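Local coordinates for putative periplasmic protein (PDB 4J32) that probably serves as the periplasmic immunity protein Tai4, binding the type VI secretion effector Tae4, a peptidoglycan amidase, and so protecting the cell from it, at residues B[12-17]-B[93-98]; B[58-63]-B[83-88]; B[67-72]-B[78-83]. One frame throughout, in Å; residues are numbered along the deposited sequence. Where two conformers were deposited one is given.

Contact 1. Residues B[12-17]-B[93-98]; sequences ELLKNW and ELIKRR
The backbone oxygen of I95 receives a hydrogen bond from the R98 side chain, NH1 to O 2.8 Å, near the C-terminal end of the last helix of this all-helical fold. This helix, 89-96, packs on helix 10-26, and the contact illustrates how an apolar helix-helix seam can be finished by a polar side chain folded back on the backbone it leaves. The R98 chain starts with CG lodged between N and the carbonyl carbon (chi1 72°) and then runs extended to NE. The bond is reasonably straight, 154° at the hydrogen, and the oxygen lies close to the guanidinium plane, although NH1 sits above the plane of the carbonyl. With the guanidinium anchored in this way, the aliphatic part of the arginine serves as packing surface: L14 CD1 meets R98 CD at 3.6 Å. L14 and I95 lie alongside one another, pointing opposite ways. L14 CB touches I95 CD1 at 3.9 Å, and L14 CD1 rests near I95 CG2 at 4.0 Å. Y54 of helix 51-65 also bears on L14, while Q49 in the preceding loop touches both L14 and R98. A bound citrate, probably from the crystallisation liquor, accepts a hydrogen bond from R98 NH2. K15, exposed at the margin, adds only the start of its chain, with CG 3.8 Å from I95 CD1.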
loop_
_atom_site.group_PDB
_atom_site.type_symbol
_atom_site.label_atom_id
_atom_site.label_comp_id
_atom_site.label_asym_id
_atom_site.label_seq_id
_atom_site.Cartn_x
_atom_site.Cartn_y
_atom_site.Cartn_z
ATOM N N GLU B 12 1.060 -16.167 5.125
ATOM C CA GLU B 12 1.560 -15.064 4.310
ATOM C C GLU B 12 0.465 -14.534 3.393
ATOM O O GLU B 12 0.313 -13.318 3.234
ATOM C CB GLU B 12 2.752 -15.542 3.455
ATOM C CG GLU B 12 4.040 -15.702 4.256
ATOM C CD GLU B 12 5.189 -16.392 3.495
ATOM O OE1 GLU B 12 4.978 -17.106 2.485
ATOM O OE2 GLU B 12 6.342 -16.208 3.944
ATOM N N LEU B 13 -0.326 -15.427 2.811
ATOM C CA LEU B 13 -1.462 -14.968 1.969
ATOM C C LEU B 13 -2.427 -14.098 2.777
ATOM O O LEU B 13 -2.931 -13.087 2.286
ATOM C CB LEU B 13 -2.228 -16.145 1.352
ATOM C CG LEU B 13 -1.561 -16.986 0.266
ATOM C CD1 LEU B 13 -2.399 -18.237 -0.003
ATOM C CD2 LEU B 13 -1.388 -16.168 -1.031
ATOM N N LEU B 14 -2.705 -14.501 4.010
ATOM C CA LEU B 14 -3.681 -13.770 4.842
ATOM C C LEU B 14 -3.136 -12.400 5.250
ATOM O O LEU B 14 -3.876 -11.418 5.277
ATOM C CB LEU B 14 -4.067 -14.594 6.078
ATOM C CG LEU B 14 -4.946 -15.810 5.729
ATOM C CD1 LEU B 14 -5.000 -16.784 6.913
ATOM C CD2 LEU B 14 -6.342 -15.368 5.334
ATOM N N LYS B 15 -1.850 -12.342 5.553
ATOM C CA LYS B 15 -1.194 -11.063 5.836
ATOM C C LYS B 15 -1.160 -10.181 4.571
ATOM O O LYS B 15 -1.388 -8.983 4.647
ATOM C CB LYS B 15 0.213 -11.305 6.384
ATOM C CG LYS B 15 0.207 -11.919 7.802
ATOM C CD LYS B 15 1.546 -12.563 8.155
ATOM C CE LYS B 15 1.475 -13.237 9.545
ATOM N NZ LYS B 15 2.793 -13.775 9.982
ATOM N N ASN B 16 -0.944 -10.793 3.412
ATOM C CA ASN B 16 -0.946 -10.036 2.142
ATOM C C ASN B 16 -2.319 -9.491 1.840
ATOM O O ASN B 16 -2.454 -8.339 1.390
ATOM C CB ASN B 16 -0.451 -10.890 0.965
ATOM C CG ASN B 16 1.027 -11.250 1.049
ATOM O OD1 ASN B 16 1.778 -10.750 1.884
ATOM N ND2 ASN B 16 1.451 -12.150 0.166
ATOM N N TRP B 17 -3.342 -10.337 2.065
ATOM C CA TRP B 17 -4.735 -9.925 1.983
ATOM C C TRP B 17 -5.015 -8.759 2.922
ATOM O O TRP B 17 -5.627 -7.773 2.526
ATOM C CB TRP B 17 -5.706 -11.100 2.272
ATOM C CG TRP B 17 -7.116 -10.761 1.840
ATOM C CD1 TRP B 17 -7.680 -11.054 0.637
ATOM C CD2 TRP B 17 -8.101 -10.033 2.581
ATOM N NE1 TRP B 17 -8.955 -10.563 0.576
ATOM C CE2 TRP B 17 -9.245 -9.925 1.755
ATOM C CE3 TRP B 17 -8.137 -9.474 3.874
ATOM C CZ2 TRP B 17 -10.428 -9.276 2.169
ATOM C CZ3 TRP B 17 -9.302 -8.824 4.287
ATOM C CH2 TRP B 17 -10.442 -8.736 3.441
ATOM N N GLU B 93 -2.490 -12.720 15.799
ATOM C CA GLU B 93 -3.066 -13.812 16.592
ATOM C C GLU B 93 -4.251 -14.478 15.905
ATOM O O GLU B 93 -4.375 -15.695 15.924
ATOM C CB GLU B 93 -3.441 -13.340 18.006
ATOM C CG GLU B 93 -2.233 -12.919 18.834
ATOM C CD GLU B 93 -1.124 -13.980 18.875
ATOM O OE1 GLU B 93 -1.403 -15.165 19.185
ATOM O OE2 GLU B 93 0.044 -13.616 18.595
ATOM N N LEU B 94 -5.112 -13.673 15.282
ATOM C CA LEU B 94 -6.240 -14.184 14.496
ATOM C C LEU B 94 -5.768 -15.171 13.416
ATOM O O LEU B 94 -6.342 -16.253 13.232
ATOM C CB LEU B 94 -6.974 -13.022 13.814
ATOM C CG LEU B 94 -8.112 -13.344 12.838
ATOM C CD1 LEU B 94 -9.326 -13.976 13.594
ATOM C CD2 LEU B 94 -8.552 -12.096 12.084
ATOM N N ILE B 95 -4.728 -14.769 12.707
ATOM C CA ILE B 95 -4.188 -15.589 11.628
ATOM C C ILE B 95 -3.547 -16.857 12.185
ATOM O O ILE B 95 -3.698 -17.948 11.620
ATOM C CB ILE B 95 -3.232 -14.751 10.736
ATOM C CG1 ILE B 95 -4.059 -13.716 9.965
ATOM C CG2 ILE B 95 -2.421 -15.663 9.746
ATOM C CD1 ILE B 95 -3.258 -12.592 9.320
ATOM N N LYS B 96 -2.826 -16.722 13.293
ATOM C CA LYS B 96 -2.140 -17.871 13.881
ATOM C C LYS B 96 -3.113 -18.889 14.479
ATOM O O LYS B 96 -2.829 -20.106 14.472
ATOM C CB LYS B 96 -1.127 -17.399 14.931
ATOM C CG LYS B 96 -0.154 -18.491 15.410
ATOM C CD LYS B 96 0.559 -18.093 16.693
ATOM C CE LYS B 96 1.384 -16.825 16.529
ATOM N NZ LYS B 96 1.926 -16.415 17.859
ATOM N N ARG B 97 -4.251 -18.381 14.987
ATOM C CA ARG B 97 -5.341 -19.178 15.601
ATOM C C ARG B 97 -6.140 -19.975 14.620
ATOM O O ARG B 97 -6.938 -20.810 15.037
ATOM C CB ARG B 97 -6.425 -18.257 16.231
ATOM C CG ARG B 97 -6.262 -17.834 17.624
ATOM C CD ARG B 97 -7.630 -17.503 18.274
ATOM N NE ARG B 97 -8.348 -16.360 17.695
ATOM C CZ ARG B 97 -8.041 -15.079 17.877
ATOM N NH1 ARG B 97 -6.977 -14.712 18.598
ATOM N NH2 ARG B 97 -8.786 -14.142 17.305
ATOM N N ARG B 98 -6.027 -19.660 13.332
ATOM C CA ARG B 98 -7.040 -20.054 12.375
ATOM C C ARG B 98 -7.338 -21.560 12.373
ATOM O O ARG B 98 -6.434 -22.402 12.526
ATOM C CB ARG B 98 -6.674 -19.556 10.973
ATOM C CG ARG B 98 -5.517 -20.308 10.335
ATOM C CD ARG B 98 -5.060 -19.676 9.014
ATOM N NE ARG B 98 -3.988 -20.496 8.460
ATOM C CZ ARG B 98 -2.715 -20.467 8.862
ATOM N NH1 ARG B 98 -2.300 -19.599 9.786
ATOM N NH2 ARG B 98 -1.833 -21.295 8.315
#

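Contact 2. Residues B[58-63]-B[83-88]; sequences DEIAKK and IDFIHD
F85 carries its ring out with CG opposite the backbone N (chi1 167°), and I60 directs CG2 in the corresponding way; these torsions bring the methyl and the ring together between helices 51-65 and 78-86. It is a buried helix-helix contact in an all-helical fold, in which a small residue on one helix lets the ring of the other lie almost against the main chain. The backbones come close, with the CA atoms of A61 and F85 6.4 Å apart. A61 CA stands over one face of the ring, 3.7 Å from its centroid and 17° off the normal, a CH-pi contact displaced toward the rim. Further along the ring, A61 CB touches F85 CZ at 3.6 Å. I60 arrives differently, crossing the phenylalanine at about a right angle and placing CG2 at the ring edge, in its plane, 3.5 Å from F85 CE1. One residue therefore covers part of a face while its neighbour abuts the rim. I57 of the same helix 51-65 also packs on F85, and C22 and L91 join it to helices 10-26 and 89-96.

The same isoleucine methyl reaches the turn that follows helix 78-86. There D88 is the N-cap of helix 89-96: its OD1 accepts from the backbone N of L91, while OD2 is hydrogen-bonded to the hydroxyl of Y64, so both carboxylate oxygens are engaged. Just before the N-cap, H87 ND1 donates to I83 O at 2.7 Å, and the imidazole stacks edge-to-face with Y8 of the second subunit. The capping carboxylate flanks the apolar seam, D88 OD1 lying 3.7 Å from I60 CG2.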
loop_
_atom_site.group_PDB
_atom_site.type_symbol
_atom_site.label_atom_id
_atom_site.label_comp_id
_atom_site.label_asym_id
_atom_site.label_seq_id
_atom_site.Cartn_x
_atom_site.Cartn_y
_atom_site.Cartn_z
ATOM N N ASP B 58 -11.058 -7.621 8.037
ATOM C CA ASP B 58 -11.716 -6.318 7.790
ATOM C C ASP B 58 -12.167 -5.598 9.059
ATOM O O ASP B 58 -11.985 -4.377 9.154
ATOM C CB ASP B 58 -12.905 -6.482 6.834
ATOM C CG ASP B 58 -13.700 -5.195 6.645
ATOM O OD1 ASP B 58 -13.225 -4.290 5.911
ATOM O OD2 ASP B 58 -14.813 -5.088 7.217
ATOM N N GLU B 59 -12.757 -6.320 10.020
ATOM C CA GLU B 59 -13.160 -5.694 11.294
ATOM C C GLU B 59 -11.977 -5.015 11.979
ATOM O O GLU B 59 -12.112 -3.911 12.548
ATOM C CB GLU B 59 -13.799 -6.721 12.251
ATOM C CG GLU B 59 -15.180 -7.199 11.828
ATOM C CD GLU B 59 -16.217 -6.087 11.853
ATOM O OE1 GLU B 59 -17.147 -6.132 11.023
ATOM O OE2 GLU B 59 -16.118 -5.190 12.709
ATOM N N ILE B 60 -10.820 -5.672 11.937
ATOM C CA ILE B 60 -9.610 -5.101 12.557
ATOM C C ILE B 60 -9.079 -3.948 11.716
ATOM O O ILE B 60 -8.699 -2.909 12.263
ATOM C CB ILE B 60 -8.512 -6.170 12.825
ATOM C CG1 ILE B 60 -9.108 -7.329 13.636
ATOM C CG2 ILE B 60 -7.287 -5.540 13.536
ATOM C CD1 ILE B 60 -8.170 -8.577 13.738
ATOM N N ALA B 61 -9.092 -4.126 10.391
ATOM C CA ALA B 61 -8.624 -3.087 9.474
ATOM C C ALA B 61 -9.387 -1.790 9.719
ATOM O O ALA B 61 -8.787 -0.707 9.674
ATOM C CB ALA B 61 -8.775 -3.527 8.018
ATOM N N LYS B 62 -10.690 -1.907 9.985
ATOM C CA LYS B 62 -11.514 -0.716 10.172
ATOM C C LYS B 62 -11.142 0.062 11.442
ATOM O O LYS B 62 -11.415 1.265 11.530
ATOM C CB LYS B 62 -13.011 -1.058 10.089
ATOM C CG LYS B 62 -13.479 -1.412 8.660
ATOM C CD LYS B 62 -14.906 -1.941 8.651
ATOM C CE LYS B 62 -15.466 -2.241 7.255
ATOM N NZ LYS B 62 -14.714 -1.601 6.140
ATOM N N LYS B 63 -10.481 -0.594 12.401
ATOM C CA LYS B 63 -10.013 0.082 13.621
ATOM C C LYS B 63 -8.844 1.023 13.272
ATOM O O LYS B 63 -8.552 1.952 14.024
ATOM C CB LYS B 63 -9.542 -0.920 14.677
ATOM C CG LYS B 63 -10.658 -1.807 15.249
ATOM C CD LYS B 63 -10.077 -2.929 16.098
ATOM C CE LYS B 63 -11.198 -3.852 16.574
ATOM N NZ LYS B 63 -10.805 -4.526 17.838
ATOM N N ILE B 83 0.071 0.402 7.326
ATOM C CA ILE B 83 1.359 -0.139 7.782
ATOM C C ILE B 83 1.277 -0.442 9.296
ATOM O O ILE B 83 1.723 -1.497 9.752
ATOM C CB ILE B 83 2.551 0.797 7.406
ATOM C CG1 ILE B 83 2.773 0.732 5.873
ATOM C CG2 ILE B 83 3.844 0.364 8.152
ATOM C CD1 ILE B 83 3.700 1.738 5.304
ATOM N N ASP B 84 0.663 0.457 10.055
ATOM C CA ASP B 84 0.468 0.185 11.482
ATOM C C ASP B 84 -0.436 -1.050 11.643
ATOM O O ASP B 84 -0.209 -1.905 12.522
ATOM C CB ASP B 84 -0.146 1.401 12.192
ATOM C CG ASP B 84 0.866 2.537 12.411
ATOM O OD1 ASP B 84 2.096 2.327 12.200
ATOM O OD2 ASP B 84 0.428 3.627 12.859
ATOM N N PHE B 85 -1.485 -1.105 10.837
ATOM C CA PHE B 85 -2.444 -2.230 10.904
ATOM C C PHE B 85 -1.743 -3.579 10.745
ATOM O O PHE B 85 -2.022 -4.507 11.500
ATOM C CB PHE B 85 -3.505 -2.066 9.814
ATOM C CG PHE B 85 -4.365 -3.305 9.575
ATOM C CD1 PHE B 85 -5.001 -3.957 10.636
ATOM C CD2 PHE B 85 -4.573 -3.776 8.264
ATOM C CE1 PHE B 85 -5.821 -5.109 10.403
ATOM C CE2 PHE B 85 -5.402 -4.906 8.021
ATOM C CZ PHE B 85 -6.008 -5.565 9.089
ATOM N N ILE B 86 -0.826 -3.697 9.780
ATOM C CA ILE B 86 -0.262 -5.022 9.508
ATOM C C ILE B 86 0.692 -5.501 10.606
ATOM O O ILE B 86 1.066 -6.685 10.629
ATOM C CB ILE B 86 0.320 -5.164 8.083
ATOM C CG1 ILE B 86 1.461 -4.161 7.836
ATOM C CG2 ILE B 86 -0.800 -5.004 7.064
ATOM C CD1 ILE B 86 2.360 -4.514 6.637
ATOM N N HIS B 87 1.024 -4.604 11.543
ATOM C CA HIS B 87 1.794 -4.962 12.752
ATOM C C HIS B 87 0.912 -5.274 13.966
ATOM O O HIS B 87 1.416 -5.575 15.067
ATOM C CB HIS B 87 2.778 -3.841 13.101
ATOM C CG HIS B 87 3.857 -3.660 12.071
ATOM N ND1 HIS B 87 3.685 -2.882 10.950
ATOM C CD2 HIS B 87 5.117 -4.156 11.998
ATOM C CE1 HIS B 87 4.788 -2.916 10.218
ATOM N NE2 HIS B 87 5.674 -3.680 10.833
ATOM N N ASP B 88 -0.399 -5.191 13.775
ATOM C CA ASP B 88 -1.350 -5.348 14.890
ATOM C C ASP B 88 -1.297 -6.758 15.488
ATOM O O ASP B 88 -1.324 -7.746 14.760
ATOM C CB ASP B 88 -2.763 -4.971 14.417
ATOM C CG ASP B 88 -3.799 -5.107 15.499
ATOM O OD1 ASP B 88 -4.329 -6.219 15.616
ATOM O OD2 ASP B 88 -4.089 -4.123 16.224
#

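Contact 3. Residues B[67-72]-B[78-83]; sequences LKYNGS and NTMKCI
At the edge of the Y69 ring, in its plane, lies the backbone carbonyl carbon of M80, while the side chains of M80 and K81 approach obliquely. M80 CG lies 3.9 Å from Y69 CE1, and the sulfur makes an oblique Met-aromatic contact, SD to ring centroid 4.9 Å. K81 runs antiparallel to the tyrosine side chain, its CG 3.7 Å from Y69 CD1. Beyond CG the lysine chain is extended, with the result that its ammonium group reaches the loop backbone. NZ donates to L67 O at 3.0 Å and to N78 OD1 at 2.9 Å, the latter bond directed nearly along the amide C=O. Its third partner is a water, 2.9 Å from K81 NZ, which also accepts from the backbone N of Y69. A buried lysine is thus satisfied by three oxygens while it pins an irregular loop to a helix, an instructive case of a loop shaped by side-chain bonds in place of regular secondary structure. S72 N is hydrogen-bonded to N135 of the Tae4 chain, and N70 O makes a weak hydrogen bond to S134 of that chain, consistent with a role in effector recognition. The loop leaves helix 51-65 and flanks the first turns of helix 78-86, which is itself fastened to helix 10-26 by the C82-C22 disulfide.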
loop_
_atom_site.group_PDB
_atom_site.type_symbol
_atom_site.label_atom_id
_atom_site.label_comp_id
_atom_site.label_asym_id
_atom_site.label_seq_id
_atom_site.Cartn_x
_atom_site.Cartn_y
_atom_site.Cartn_z
ATOM N N LEU B 67 -8.896 5.824 11.808
ATOM C CA LEU B 67 -8.034 6.710 12.611
ATOM C C LEU B 67 -7.781 8.031 11.890
ATOM O O LEU B 67 -7.810 8.102 10.649
ATOM C CB LEU B 67 -6.696 6.026 12.938
ATOM C CG LEU B 67 -6.709 4.762 13.829
ATOM C CD1 LEU B 67 -5.318 4.146 13.942
ATOM C CD2 LEU B 67 -7.271 5.056 15.198
ATOM N N LYS B 68 -7.532 9.082 12.665
ATOM C CA LYS B 68 -7.053 10.337 12.081
ATOM C C LYS B 68 -5.608 10.516 12.489
ATOM O O LYS B 68 -5.316 10.640 13.681
ATOM C CB LYS B 68 -7.890 11.536 12.549
ATOM C CG LYS B 68 -9.400 11.380 12.292
ATOM C CD LYS B 68 -9.739 11.223 10.804
ATOM C CE LYS B 68 -11.091 10.535 10.643
ATOM N NZ LYS B 68 -11.864 11.056 9.471
ATOM N N TYR B 69 -4.716 10.526 11.497
ATOM C CA TYR B 69 -3.293 10.738 11.730
ATOM C C TYR B 69 -2.876 12.138 11.262
ATOM O O TYR B 69 -3.299 12.596 10.202
ATOM C CB TYR B 69 -2.465 9.695 10.964
ATOM C CG TYR B 69 -2.378 8.314 11.581
ATOM C CD1 TYR B 69 -1.768 7.255 10.870
ATOM C CD2 TYR B 69 -2.840 8.060 12.886
ATOM C CE1 TYR B 69 -1.645 5.976 11.432
ATOM C CE2 TYR B 69 -2.728 6.770 13.451
ATOM C CZ TYR B 69 -2.118 5.746 12.722
ATOM O OH TYR B 69 -1.984 4.486 13.290
ATOM N N ASN B 70 -2.024 12.779 12.050
ATOM C CA ASN B 70 -1.581 14.152 11.787
ATOM C C ASN B 70 -0.053 14.239 11.826
ATOM O O ASN B 70 0.610 13.375 12.399
ATOM C CB ASN B 70 -2.201 15.087 12.828
ATOM C CG ASN B 70 -3.725 15.039 12.818
ATOM O OD1 ASN B 70 -4.356 15.569 11.893
ATOM N ND2 ASN B 70 -4.327 14.400 13.844
ATOM N N GLY B 71 0.502 15.259 11.183
ATOM C CA GLY B 71 1.937 15.462 11.198
ATOM C C GLY B 71 2.297 16.901 10.931
ATOM O O GLY B 71 1.419 17.755 10.775
ATOM N N SER B 72 3.594 17.184 10.894
ATOM C CA SER B 72 4.082 18.557 10.651
ATOM C C SER B 72 4.188 18.870 9.158
ATOM O O SER B 72 4.667 19.945 8.763
ATOM C CB SER B 72 5.433 18.770 11.321
ATOM O OG SER B 72 6.386 17.876 10.779
ATOM N N ASN B 78 -2.763 8.100 5.163
ATOM C CA ASN B 78 -3.605 6.928 4.963
ATOM C C ASN B 78 -2.752 5.663 4.839
ATOM O O ASN B 78 -3.077 4.642 5.432
ATOM C CB ASN B 78 -4.491 7.118 3.724
ATOM C CG ASN B 78 -5.583 8.127 3.967
ATOM O OD1 ASN B 78 -6.196 8.118 5.033
ATOM N ND2 ASN B 78 -5.829 9.006 3.001
ATOM N N THR B 79 -1.647 5.772 4.104
ATOM C CA THR B 79 -0.763 4.618 3.861
ATOM C C THR B 79 -0.275 4.111 5.225
ATOM O O THR B 79 -0.190 2.911 5.464
ATOM C CB THR B 79 0.458 5.025 3.010
ATOM O OG1 THR B 79 0.035 5.644 1.785
ATOM C CG2 THR B 79 1.350 3.783 2.649
ATOM N N MET B 80 0.048 5.052 6.113
ATOM C CA MET B 80 0.558 4.731 7.450
ATOM C C MET B 80 -0.425 3.935 8.312
ATOM O O MET B 80 -0.015 3.104 9.161
ATOM C CB MET B 80 0.924 6.024 8.178
ATOM C CG MET B 80 1.691 5.779 9.439
ATOM S SD MET B 80 2.220 7.327 10.225
ATOM C CE MET B 80 3.666 7.709 9.225
ATOM N N LYS B 81 -1.717 4.225 8.161
ATOM C CA LYS B 81 -2.749 3.490 8.911
ATOM C C LYS B 81 -2.625 1.985 8.598
ATOM O O LYS B 81 -2.703 1.142 9.510
ATOM C CB LYS B 81 -4.151 4.025 8.568
ATOM C CG LYS B 81 -4.315 5.507 8.916
ATOM C CD LYS B 81 -5.582 6.114 8.336
ATOM C CE LYS B 81 -5.499 7.642 8.453
ATOM N NZ LYS B 81 -6.753 8.274 7.890
ATOM N N CYS B 82 -2.389 1.663 7.323
ATOM C CA CYS B 82 -2.321 0.256 6.902
ATOM C C CYS B 82 -0.999 -0.392 7.296
ATOM O O CYS B 82 -0.951 -1.591 7.606
ATOM C CB CYS B 82 -2.568 0.142 5.406
ATOM S SG CYS B 82 -4.224 0.635 4.996
ATOM N N ILE B 83 0.071 0.402 7.326
ATOM C CA ILE B 83 1.359 -0.139 7.782
ATOM C C ILE B 83 1.277 -0.442 9.296
ATOM O O ILE B 83 1.723 -1.497 9.752
ATOM C CB ILE B 83 2.551 0.797 7.406
ATOM C CG1 ILE B 83 2.773 0.732 5.873
ATOM C CG2 ILE B 83 3.844 0.364 8.152
ATOM C CD1 ILE B 83 3.700 1.738 5.304
HETATM O O HOH W 1 -5.749 10.856 8.777
#

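Overall arrangement
Contacts 2 and 3 share helix 78-86 and I83, and they touch where D84 OD2 meets Y69 OH, probably through a hydrogen bond. Contact 1 lies on the opposite side of the chain's centre from contact 3, about 23 Å between centres, and meets contact 2 through L94 and I60. The chemistry follows position. Contact 2, nearest the middle, is almost wholly apolar packing; contact 1 joins regions near both chain ends, a hydrophobic seam edged by the exposed K15 and the partly exposed R98; contact 3, buried though peripheral, combines tyrosine packing with the polar links of a lysine. All three come near the second subunit, contact 1 through N16 alone, and the 67-72 loop also faces Tae4.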